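Local atomic coordinates of STU0660 (Streptococcus thermophilus, PDB entry 3ZTH), a protein that probably binds double-stranded DNA as a large Csn2 protein taking part in CRISPR-mediated bacterial immunity. Residues A[175-187]-A[209-222]. Numbering follows the deposited sequence.
Sequences VSNIDKLSLFLEM and FISEESYTIFYRQI
With chi1 at -175°, Ile178 turns CG1 away from its own backbone N and carries CD1 across to helix 212-222, where the methyl meets Ser214 O and packs 3.9 Å from Phe218 CB. Phe218 likewise has its ring opposite the backbone N, and this swings CD1 back to helix 177-187, 3.7 Å from Leu185 CD1 and 4.0 Å from Leu181 CD1. Both methyls approach the ring obliquely. Leu181 also reaches tip to tip toward Ile210, CD1 to CD1, while Leu185 crosses Ile222 and settles against its CG2.

At the N-terminal end the contact turns polar. Asn177 ND2 donates to Phe209 O over 2.8 Å in a nearly straight bond (164°); the acceptor lies in the amide plane, but the nitrogen is tilted out of the carbonyl plane. On the same residue CB presses on Ile210 CG2. The bond thus ties the first turn of helix 177-187 to Phe209, just ahead of Ile210 and of Ser211, which caps helix 212-222 by accepting from Ser214 N.

Segments 177-187 and 212-222 run side by side in the same sense, their axes 10.1 Å apart at closest approach and 4° from parallel, and strand 199-204 joins the two helices in the alternating strand-helix order of a P-loop NTPase-like domain. Strand 232-237 of the parallel sheet takes Leu185 and Ile222 against Phe234.

Farther along, Ser182 OG and Ser182 N reach Ile178 O from opposite faces of its carbonyl plane, and the hydroxyl receives a weak hydrogen bond from Gln221 NE2. One water donates to both Ser182 O and Gln221 OE1, 2.8 Å from the latter, bridging the helices beside that weak bond. At the loop itself, Ile210 O accepts from Asn28 ND2 of the second subunit, and Phe209 meets Tyr32 of that chain.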
ATOM      1  N   VAL A 175       1.678  12.474  33.341  1.00 37.04           N
ATOM      2  CA  VAL A 175       2.590  13.544  33.703  1.00 34.51           C
ATOM      3  C   VAL A 175       1.688  14.744  33.943  1.00 35.01           C
ATOM      4  O   VAL A 175       0.742  14.971  33.194  1.00 34.89           O
ATOM      5  CB  VAL A 175       3.567  13.866  32.546  1.00 34.10           C
ATOM      6  CG1 VAL A 175       4.297  15.172  32.813  1.00 33.72           C
ATOM      7  CG2 VAL A 175       4.569  12.736  32.379  1.00 32.51           C
ATOM      8  N   SER A 176       1.965  15.489  35.005  1.00 36.33           N
ATOM      9  CA  SER A 176       1.191  16.674  35.350  1.00 37.75           C
ATOM     10  C   SER A 176       1.049  17.612  34.139  1.00 37.76           C
ATOM     11  O   SER A 176       2.028  17.897  33.440  1.00 37.95           O
ATOM     12  CB  SER A 176       1.881  17.389  36.509  1.00 38.83           C
ATOM     13  OG  SER A 176       1.574  18.767  36.509  1.00 45.82           O
ATOM     14  N   ASN A 177      -0.163  18.098  33.894  1.00 35.82           N
ATOM     15  CA  ASN A 177      -0.385  18.970  32.747  1.00 35.16           C
ATOM     16  C   ASN A 177       0.599  20.134  32.657  1.00 34.71           C
ATOM     17  O   ASN A 177       1.141  20.398  31.585  1.00 33.26           O
ATOM     18  CB  ASN A 177      -1.834  19.479  32.732  1.00 35.52           C
ATOM     19  CG  ASN A 177      -2.824  18.396  32.324  1.00 34.96           C
ATOM     20  OD1 ASN A 177      -2.425  17.299  31.948  1.00 38.01           O
ATOM     21  ND2 ASN A 177      -4.112  18.702  32.389  1.00 31.11           N
ATOM     22  N   ILE A 178       0.842  20.824  33.771  1.00 34.89           N
ATOM     23  CA  ILE A 178       1.779  21.944  33.762  1.00 32.90           C
ATOM     24  C   ILE A 178       3.174  21.429  33.390  1.00 34.03           C
ATOM     25  O   ILE A 178       3.926  22.112  32.695  1.00 32.98           O
ATOM     26  CB  ILE A 178       1.809  22.681  35.143  1.00 33.37           C
ATOM     27  CG1 ILE A 178       2.701  23.923  35.076  1.00 29.69           C
ATOM     28  CG2 ILE A 178       2.334  21.763  36.219  1.00 32.36           C
ATOM     29  CD1 ILE A 178       2.335  24.903  33.985  1.00 30.19           C
ATOM     30  N   ASP A 179       3.517  20.214  33.826  1.00 35.24           N
ATOM     31  CA  ASP A 179       4.824  19.646  33.482  1.00 34.69           C
ATOM     32  C   ASP A 179       4.901  19.353  31.994  1.00 33.99           C
ATOM     33  O   ASP A 179       5.966  19.499  31.382  1.00 34.18           O
ATOM     34  CB  ASP A 179       5.106  18.351  34.245  1.00 38.19           C
ATOM     35  CG  ASP A 179       5.378  18.583  35.721  1.00 41.83           C
ATOM     36  OD1 ASP A 179       6.162  19.498  36.057  1.00 41.05           O
ATOM     37  OD2 ASP A 179       4.813  17.833  36.544  1.00 45.75           O
ATOM     38  N   LYS A 180       3.778  18.922  31.417  1.00 31.56           N
ATOM     39  CA  LYS A 180       3.730  18.624  29.989  1.00 29.97           C
ATOM     40  C   LYS A 180       4.150  19.861  29.200  1.00 29.91           C
ATOM     41  O   LYS A 180       4.984  19.793  28.285  1.00 28.19           O
ATOM     42  CB  LYS A 180       2.319  18.219  29.566  1.00 30.10           C
ATOM     43  CG  LYS A 180       1.941  16.780  29.860  1.00 29.36           C
ATOM     44  CD  LYS A 180       0.641  16.437  29.127  1.00 32.14           C
ATOM     45  CE  LYS A 180      -0.550  16.266  30.061  1.00 32.49           C
ATOM     46  NZ  LYS A 180      -0.615  14.906  30.654  1.00 29.56           N
ATOM     47  N   LEU A 181       3.577  20.995  29.577  1.00 29.23           N
ATOM     48  CA  LEU A 181       3.868  22.253  28.912  1.00 30.19           C
ATOM     49  C   LEU A 181       5.312  22.677  29.165  1.00 31.79           C
ATOM     50  O   LEU A 181       6.021  23.092  28.239  1.00 33.23           O
ATOM     51  CB  LEU A 181       2.891  23.326  29.405  1.00 30.70           C
ATOM     52  CG  LEU A 181       1.407  23.076  29.074  1.00 29.48           C
ATOM     53  CD1 LEU A 181       0.538  24.027  29.870  1.00 28.49           C
ATOM     54  CD2 LEU A 181       1.163  23.240  27.572  1.00 25.81           C
ATOM     55  N   SER A 182       5.754  22.557  30.413  1.00 30.42           N
ATOM     56  CA  SER A 182       7.116  22.929  30.772  1.00 31.28           C
ATOM     57  C   SER A 182       8.161  22.138  29.993  1.00 31.38           C
ATOM     58  O   SER A 182       9.114  22.715  29.451  1.00 30.99           O
ATOM     59  CB  SER A 182       7.327  22.740  32.269  1.00 29.94           C
ATOM     60  OG  SER A 182       6.443  23.574  32.987  1.00 30.57           O
ATOM     61  N   LEU A 183       7.989  20.821  29.934  1.00 31.03           N
ATOM     62  CA  LEU A 183       8.929  19.985  29.196  1.00 31.80           C
ATOM     63  C   LEU A 183       8.950  20.424  27.734  1.00 33.30           C
ATOM     64  O   LEU A 183      10.018  20.544  27.126  1.00 31.95           O
ATOM     65  CB  LEU A 183       8.530  18.513  29.303  1.00 31.49           C
ATOM     66  CG  LEU A 183       8.807  17.896  30.676  1.00 32.48           C
ATOM     67  CD1 LEU A 183       8.184  16.511  30.758  1.00 32.71           C
ATOM     68  CD2 LEU A 183      10.315  17.833  30.916  1.00 29.65           C
ATOM     69  N   PHE A 184       7.768  20.676  27.175  1.00 33.87           N
ATOM     70  CA  PHE A 184       7.669  21.117  25.789  1.00 32.47           C
ATOM     71  C   PHE A 184       8.391  22.444  25.586  1.00 32.73           C
ATOM     72  O   PHE A 184       9.147  22.609  24.624  1.00 33.32           O
ATOM     73  CB  PHE A 184       6.206  21.280  25.383  1.00 32.49           C
ATOM     74  CG  PHE A 184       6.017  21.990  24.072  1.00 31.34           C
ATOM     75  CD1 PHE A 184       6.240  21.333  22.869  1.00 32.29           C
ATOM     76  CD2 PHE A 184       5.629  23.327  24.041  1.00 30.62           C
ATOM     77  CE1 PHE A 184       6.077  21.997  21.648  1.00 31.52           C
ATOM     78  CE2 PHE A 184       5.466  23.997  22.829  1.00 30.33           C
ATOM     79  CZ  PHE A 184       5.690  23.329  21.631  1.00 30.31           C
ATOM     80  N   LEU A 185       8.149  23.397  26.479  1.00 32.62           N
ATOM     81  CA  LEU A 185       8.791  24.702  26.364  1.00 33.57           C
ATOM     82  C   LEU A 185      10.305  24.594  26.504  1.00 33.73           C
ATOM     83  O   LEU A 185      11.051  25.296  25.817  1.00 32.16           O
ATOM     84  CB  LEU A 185       8.222  25.665  27.407  1.00 33.57           C
ATOM     85  CG  LEU A 185       6.774  26.078  27.122  1.00 35.51           C
ATOM     86  CD1 LEU A 185       6.279  27.015  28.213  1.00 34.50           C
ATOM     87  CD2 LEU A 185       6.693  26.757  25.750  1.00 33.22           C
ATOM     88  N   GLU A 186      10.753  23.707  27.388  1.00 34.75           N
ATOM     89  CA  GLU A 186      12.180  23.493  27.593  1.00 38.20           C
ATOM     90  C   GLU A 186      12.838  22.971  26.322  1.00 38.64           C
ATOM     91  O   GLU A 186      13.934  23.409  25.952  1.00 38.02           O
ATOM     92  CB  GLU A 186      12.417  22.484  28.698  1.00 41.79           C
ATOM     93  CG  GLU A 186      12.565  23.066  30.062  1.00 48.57           C
ATOM     94  CD  GLU A 186      13.460  22.197  30.903  1.00 54.81           C
ATOM     95  OE1 GLU A 186      14.654  22.075  30.543  1.00 57.33           O
ATOM     96  OE2 GLU A 186      12.972  21.628  31.904  1.00 56.75           O
HETATM   97  N   MSE A 187      12.177  22.018  25.669  1.00 37.43           N
HETATM   98  CA  MSE A 187      12.699  21.465  24.432  1.00 38.58           C
HETATM   99  C   MSE A 187      12.752  22.564  23.384  1.00 37.31           C
HETATM  100  O   MSE A 187      13.722  22.672  22.633  1.00 35.15           O
HETATM  101  CB  MSE A 187      11.823  20.327  23.927  1.00 41.06           C
HETATM  102  CG  MSE A 187      12.258  19.825  22.560  1.00 48.55           C
HETATM  103 SE   MSE A 187      11.508  18.117  22.086  1.00 57.65          SE
HETATM  104  CE  MSE A 187       9.810  18.708  21.410  1.00 57.96           C
ATOM    105  N   PHE A 209      -7.513  22.744  30.977  1.00 39.56           N
ATOM    106  CA  PHE A 209      -6.808  21.620  31.583  1.00 38.64           C
ATOM    107  C   PHE A 209      -5.888  21.932  32.759  1.00 36.40           C
ATOM    108  O   PHE A 209      -5.359  21.019  33.382  1.00 35.94           O
ATOM    109  CB  PHE A 209      -6.032  20.863  30.505  1.00 41.13           C
ATOM    110  CG  PHE A 209      -6.840  20.576  29.266  1.00 43.65           C
ATOM    111  CD1 PHE A 209      -8.229  20.426  29.339  1.00 43.71           C
ATOM    112  CD2 PHE A 209      -6.209  20.424  28.026  1.00 43.45           C
ATOM    113  CE1 PHE A 209      -8.979  20.127  28.197  1.00 44.41           C
ATOM    114  CE2 PHE A 209      -6.946  20.123  26.875  1.00 44.18           C
ATOM    115  CZ  PHE A 209      -8.336  19.973  26.959  1.00 45.04           C
ATOM    116  N   ILE A 210      -5.691  23.206  33.069  1.00 34.09           N
ATOM    117  CA  ILE A 210      -4.850  23.559  34.202  1.00 32.56           C
ATOM    118  C   ILE A 210      -5.455  24.714  34.972  1.00 32.95           C
ATOM    119  O   ILE A 210      -6.222  25.500  34.422  1.00 31.76           O
ATOM    120  CB  ILE A 210      -3.414  23.935  33.773  1.00 31.31           C
ATOM    121  CG1 ILE A 210      -3.428  25.145  32.844  1.00 29.85           C
ATOM    122  CG2 ILE A 210      -2.765  22.756  33.060  1.00 31.33           C
ATOM    123  CD1 ILE A 210      -2.036  25.565  32.426  1.00 28.11           C
ATOM    124  N   SER A 211      -5.111  24.805  36.251  1.00 34.73           N
ATOM    125  CA  SER A 211      -5.622  25.861  37.119  1.00 35.77           C
ATOM    126  C   SER A 211      -5.113  27.231  36.692  1.00 34.71           C
ATOM    127  O   SER A 211      -4.207  27.343  35.865  1.00 34.08           O
ATOM    128  CB  SER A 211      -5.193  25.608  38.566  1.00 37.73           C
ATOM    129  OG  SER A 211      -3.793  25.803  38.727  1.00 38.99           O
ATOM    130  N   GLU A 212      -5.700  28.274  37.262  1.00 35.28           N
ATOM    131  CA  GLU A 212      -5.266  29.625  36.946  1.00 38.79           C
ATOM    132  C   GLU A 212      -3.833  29.824  37.449  1.00 39.66           C
ATOM    133  O   GLU A 212      -3.048  30.533  36.831  1.00 40.28           O
ATOM    134  CB  GLU A 212      -6.219  30.649  37.580  1.00 40.08           C
ATOM    135  CG  GLU A 212      -7.459  30.941  36.730  1.00 41.41           C
ATOM    136  CD  GLU A 212      -8.541  31.699  37.484  1.00 42.48           C
ATOM    137  OE1 GLU A 212      -8.209  32.665  38.209  1.00 41.41           O
ATOM    138  OE2 GLU A 212      -9.729  31.333  37.339  1.00 42.66           O
ATOM    139  N   GLU A 213      -3.491  29.182  38.563  1.00 40.78           N
ATOM    140  CA  GLU A 213      -2.145  29.298  39.119  1.00 42.34           C
ATOM    141  C   GLU A 213      -1.095  28.665  38.204  1.00 41.05           C
ATOM    142  O   GLU A 213      -0.036  29.255  37.959  1.00 40.35           O
ATOM    143  CB  GLU A 213      -2.067  28.629  40.490  1.00 45.85           C
ATOM    144  CG  GLU A 213      -2.859  29.307  41.592  1.00 53.97           C
ATOM    145  CD  GLU A 213      -4.355  29.327  41.323  1.00 58.87           C
ATOM    146  OE1 GLU A 213      -4.896  28.295  40.860  1.00 57.75           O
ATOM    147  OE2 GLU A 213      -4.986  30.379  41.590  1.00 63.07           O
ATOM    148  N   SER A 214      -1.373  27.462  37.713  1.00 38.53           N
ATOM    149  CA  SER A 214      -0.424  26.792  36.830  1.00 37.85           C
ATOM    150  C   SER A 214      -0.233  27.596  35.553  1.00 35.95           C
ATOM    151  O   SER A 214       0.893  27.786  35.087  1.00 35.71           O
ATOM    152  CB  SER A 214      -0.903  25.375  36.479  1.00 38.60           C
ATOM    153  OG  SER A 214      -0.724  24.478  37.567  1.00 38.92           O
ATOM    154  N   TYR A 215      -1.334  28.085  34.997  1.00 33.57           N
ATOM    155  CA  TYR A 215      -1.265  28.853  33.770  1.00 32.21           C
ATOM    156  C   TYR A 215      -0.315  30.047  33.906  1.00 32.83           C
ATOM    157  O   TYR A 215       0.450  30.363  32.990  1.00 32.38           O
ATOM    158  CB  TYR A 215      -2.659  29.321  33.365  1.00 29.91           C
ATOM    159  CG  TYR A 215      -2.653  29.959  32.004  1.00 30.36           C
ATOM    160  CD1 TYR A 215      -2.792  29.181  30.855  1.00 28.04           C
ATOM    161  CD2 TYR A 215      -2.429  31.328  31.853  1.00 29.42           C
ATOM    162  CE1 TYR A 215      -2.705  29.743  29.596  1.00 28.41           C
ATOM    163  CE2 TYR A 215      -2.342  31.903  30.589  1.00 29.29           C
ATOM    164  CZ  TYR A 215      -2.482  31.102  29.467  1.00 28.59           C
ATOM    165  OH  TYR A 215      -2.412  31.655  28.211  1.00 29.07           O
ATOM    166  N   THR A 216      -0.370  30.705  35.056  1.00 32.30           N
ATOM    167  CA  THR A 216       0.495  31.841  35.341  1.00 32.61           C
ATOM    168  C   THR A 216       1.972  31.396  35.231  1.00 33.41           C
ATOM    169  O   THR A 216       2.822  32.127  34.719  1.00 32.00           O
ATOM    170  CB  THR A 216       0.186  32.368  36.759  1.00 32.72           C
ATOM    171  OG1 THR A 216      -1.159  32.860  36.786  1.00 33.46           O
ATOM    172  CG2 THR A 216       1.147  33.472  37.175  1.00 29.10           C
ATOM    173  N   ILE A 217       2.269  30.194  35.713  1.00 32.30           N
ATOM    174  CA  ILE A 217       3.623  29.666  35.636  1.00 33.19           C
ATOM    175  C   ILE A 217       4.007  29.473  34.162  1.00 33.49           C
ATOM    176  O   ILE A 217       5.104  29.853  33.725  1.00 33.73           O
ATOM    177  CB  ILE A 217       3.727  28.311  36.387  1.00 33.05           C
ATOM    178  CG1 ILE A 217       3.590  28.552  37.891  1.00 30.52           C
ATOM    179  CG2 ILE A 217       5.046  27.616  36.054  1.00 28.54           C
ATOM    180  CD1 ILE A 217       3.596  27.275  38.729  1.00 30.46           C
ATOM    181  N   PHE A 218       3.091  28.880  33.402  1.00 32.82           N
ATOM    182  CA  PHE A 218       3.285  28.640  31.974  1.00 30.64           C
ATOM    183  C   PHE A 218       3.467  29.951  31.208  1.00 30.39           C
ATOM    184  O   PHE A 218       4.322  30.057  30.325  1.00 29.03           O
ATOM    185  CB  PHE A 218       2.075  27.884  31.421  1.00 32.33           C
ATOM    186  CG  PHE A 218       1.883  28.035  29.940  1.00 33.48           C
ATOM    187  CD1 PHE A 218       2.642  27.292  29.045  1.00 33.72           C
ATOM    188  CD2 PHE A 218       0.952  28.948  29.440  1.00 34.83           C
ATOM    189  CE1 PHE A 218       2.481  27.453  27.670  1.00 34.28           C
ATOM    190  CE2 PHE A 218       0.784  29.119  28.072  1.00 34.60           C
ATOM    191  CZ  PHE A 218       1.549  28.370  27.180  1.00 34.36           C
ATOM    192  N   TYR A 219       2.658  30.948  31.552  1.00 31.08           N
ATOM    193  CA  TYR A 219       2.716  32.249  30.887  1.00 32.74           C
ATOM    194  C   TYR A 219       4.024  32.994  31.138  1.00 32.31           C
ATOM    195  O   TYR A 219       4.529  33.678  30.245  1.00 30.67           O
ATOM    196  CB  TYR A 219       1.516  33.110  31.311  1.00 34.34           C
ATOM    197  CG  TYR A 219       1.521  34.512  30.736  1.00 36.58           C
ATOM    198  CD1 TYR A 219       1.254  34.737  29.384  1.00 35.60           C
ATOM    199  CD2 TYR A 219       1.795  35.614  31.546  1.00 35.66           C
ATOM    200  CE1 TYR A 219       1.262  36.027  28.855  1.00 34.97           C
ATOM    201  CE2 TYR A 219       1.800  36.898  31.030  1.00 34.91           C
ATOM    202  CZ  TYR A 219       1.533  37.101  29.686  1.00 37.55           C
ATOM    203  OH  TYR A 219       1.537  38.388  29.184  1.00 40.41           O
ATOM    204  N   ARG A 220       4.568  32.873  32.347  1.00 32.99           N
ATOM    205  CA  ARG A 220       5.846  33.523  32.646  1.00 35.29           C
ATOM    206  C   ARG A 220       6.917  32.884  31.767  1.00 33.50           C
ATOM    207  O   ARG A 220       7.790  33.565  31.233  1.00 34.06           O
ATOM    208  CB  ARG A 220       6.222  33.356  34.113  1.00 37.00           C
ATOM    209  CG  ARG A 220       5.368  34.161  35.060  1.00 44.57           C
ATOM    210  CD  ARG A 220       5.759  33.896  36.508  1.00 51.22           C
ATOM    211  NE  ARG A 220       4.808  34.505  37.438  1.00 56.04           N
ATOM    212  CZ  ARG A 220       4.577  35.812  37.525  1.00 58.89           C
ATOM    213  NH1 ARG A 220       5.236  36.662  36.741  1.00 58.89           N
ATOM    214  NH2 ARG A 220       3.669  36.266  38.384  1.00 59.63           N
ATOM    215  N   GLN A 221       6.838  31.568  31.612  1.00 32.48           N
ATOM    216  CA  GLN A 221       7.789  30.850  30.779  1.00 30.66           C
ATOM    217  C   GLN A 221       7.752  31.347  29.343  1.00 30.23           C
ATOM    218  O   GLN A 221       8.801  31.638  28.772  1.00 31.02           O
ATOM    219  CB  GLN A 221       7.516  29.348  30.829  1.00 30.40           C
ATOM    220  CG  GLN A 221       8.038  28.695  32.097  1.00 33.71           C
ATOM    221  CD  GLN A 221       7.567  27.263  32.279  1.00 35.91           C
ATOM    222  OE1 GLN A 221       7.494  26.489  31.325  1.00 38.54           O
ATOM    223  NE2 GLN A 221       7.258  26.900  33.518  1.00 37.68           N
ATOM    224  N   ILE A 222       6.566  31.473  28.748  1.00 29.86           N
ATOM    225  CA  ILE A 222       6.534  31.949  27.371  1.00 29.79           C
ATOM    226  C   ILE A 222       7.002  33.401  27.256  1.00 30.10           C
ATOM    227  O   ILE A 222       7.581  33.779  26.241  1.00 30.07           O
ATOM    228  CB  ILE A 222       5.135  31.782  26.703  1.00 30.32           C
ATOM    229  CG1 ILE A 222       4.084  32.635  27.392  1.00 30.19           C
ATOM    230  CG2 ILE A 222       4.721  30.319  26.730  1.00 30.25           C
ATOM    231  CD1 ILE A 222       2.726  32.482  26.735  1.00 29.46           C
TER
HETATM  232  O   HOH W   1       9.929  25.509  30.446  1.00 40.15           O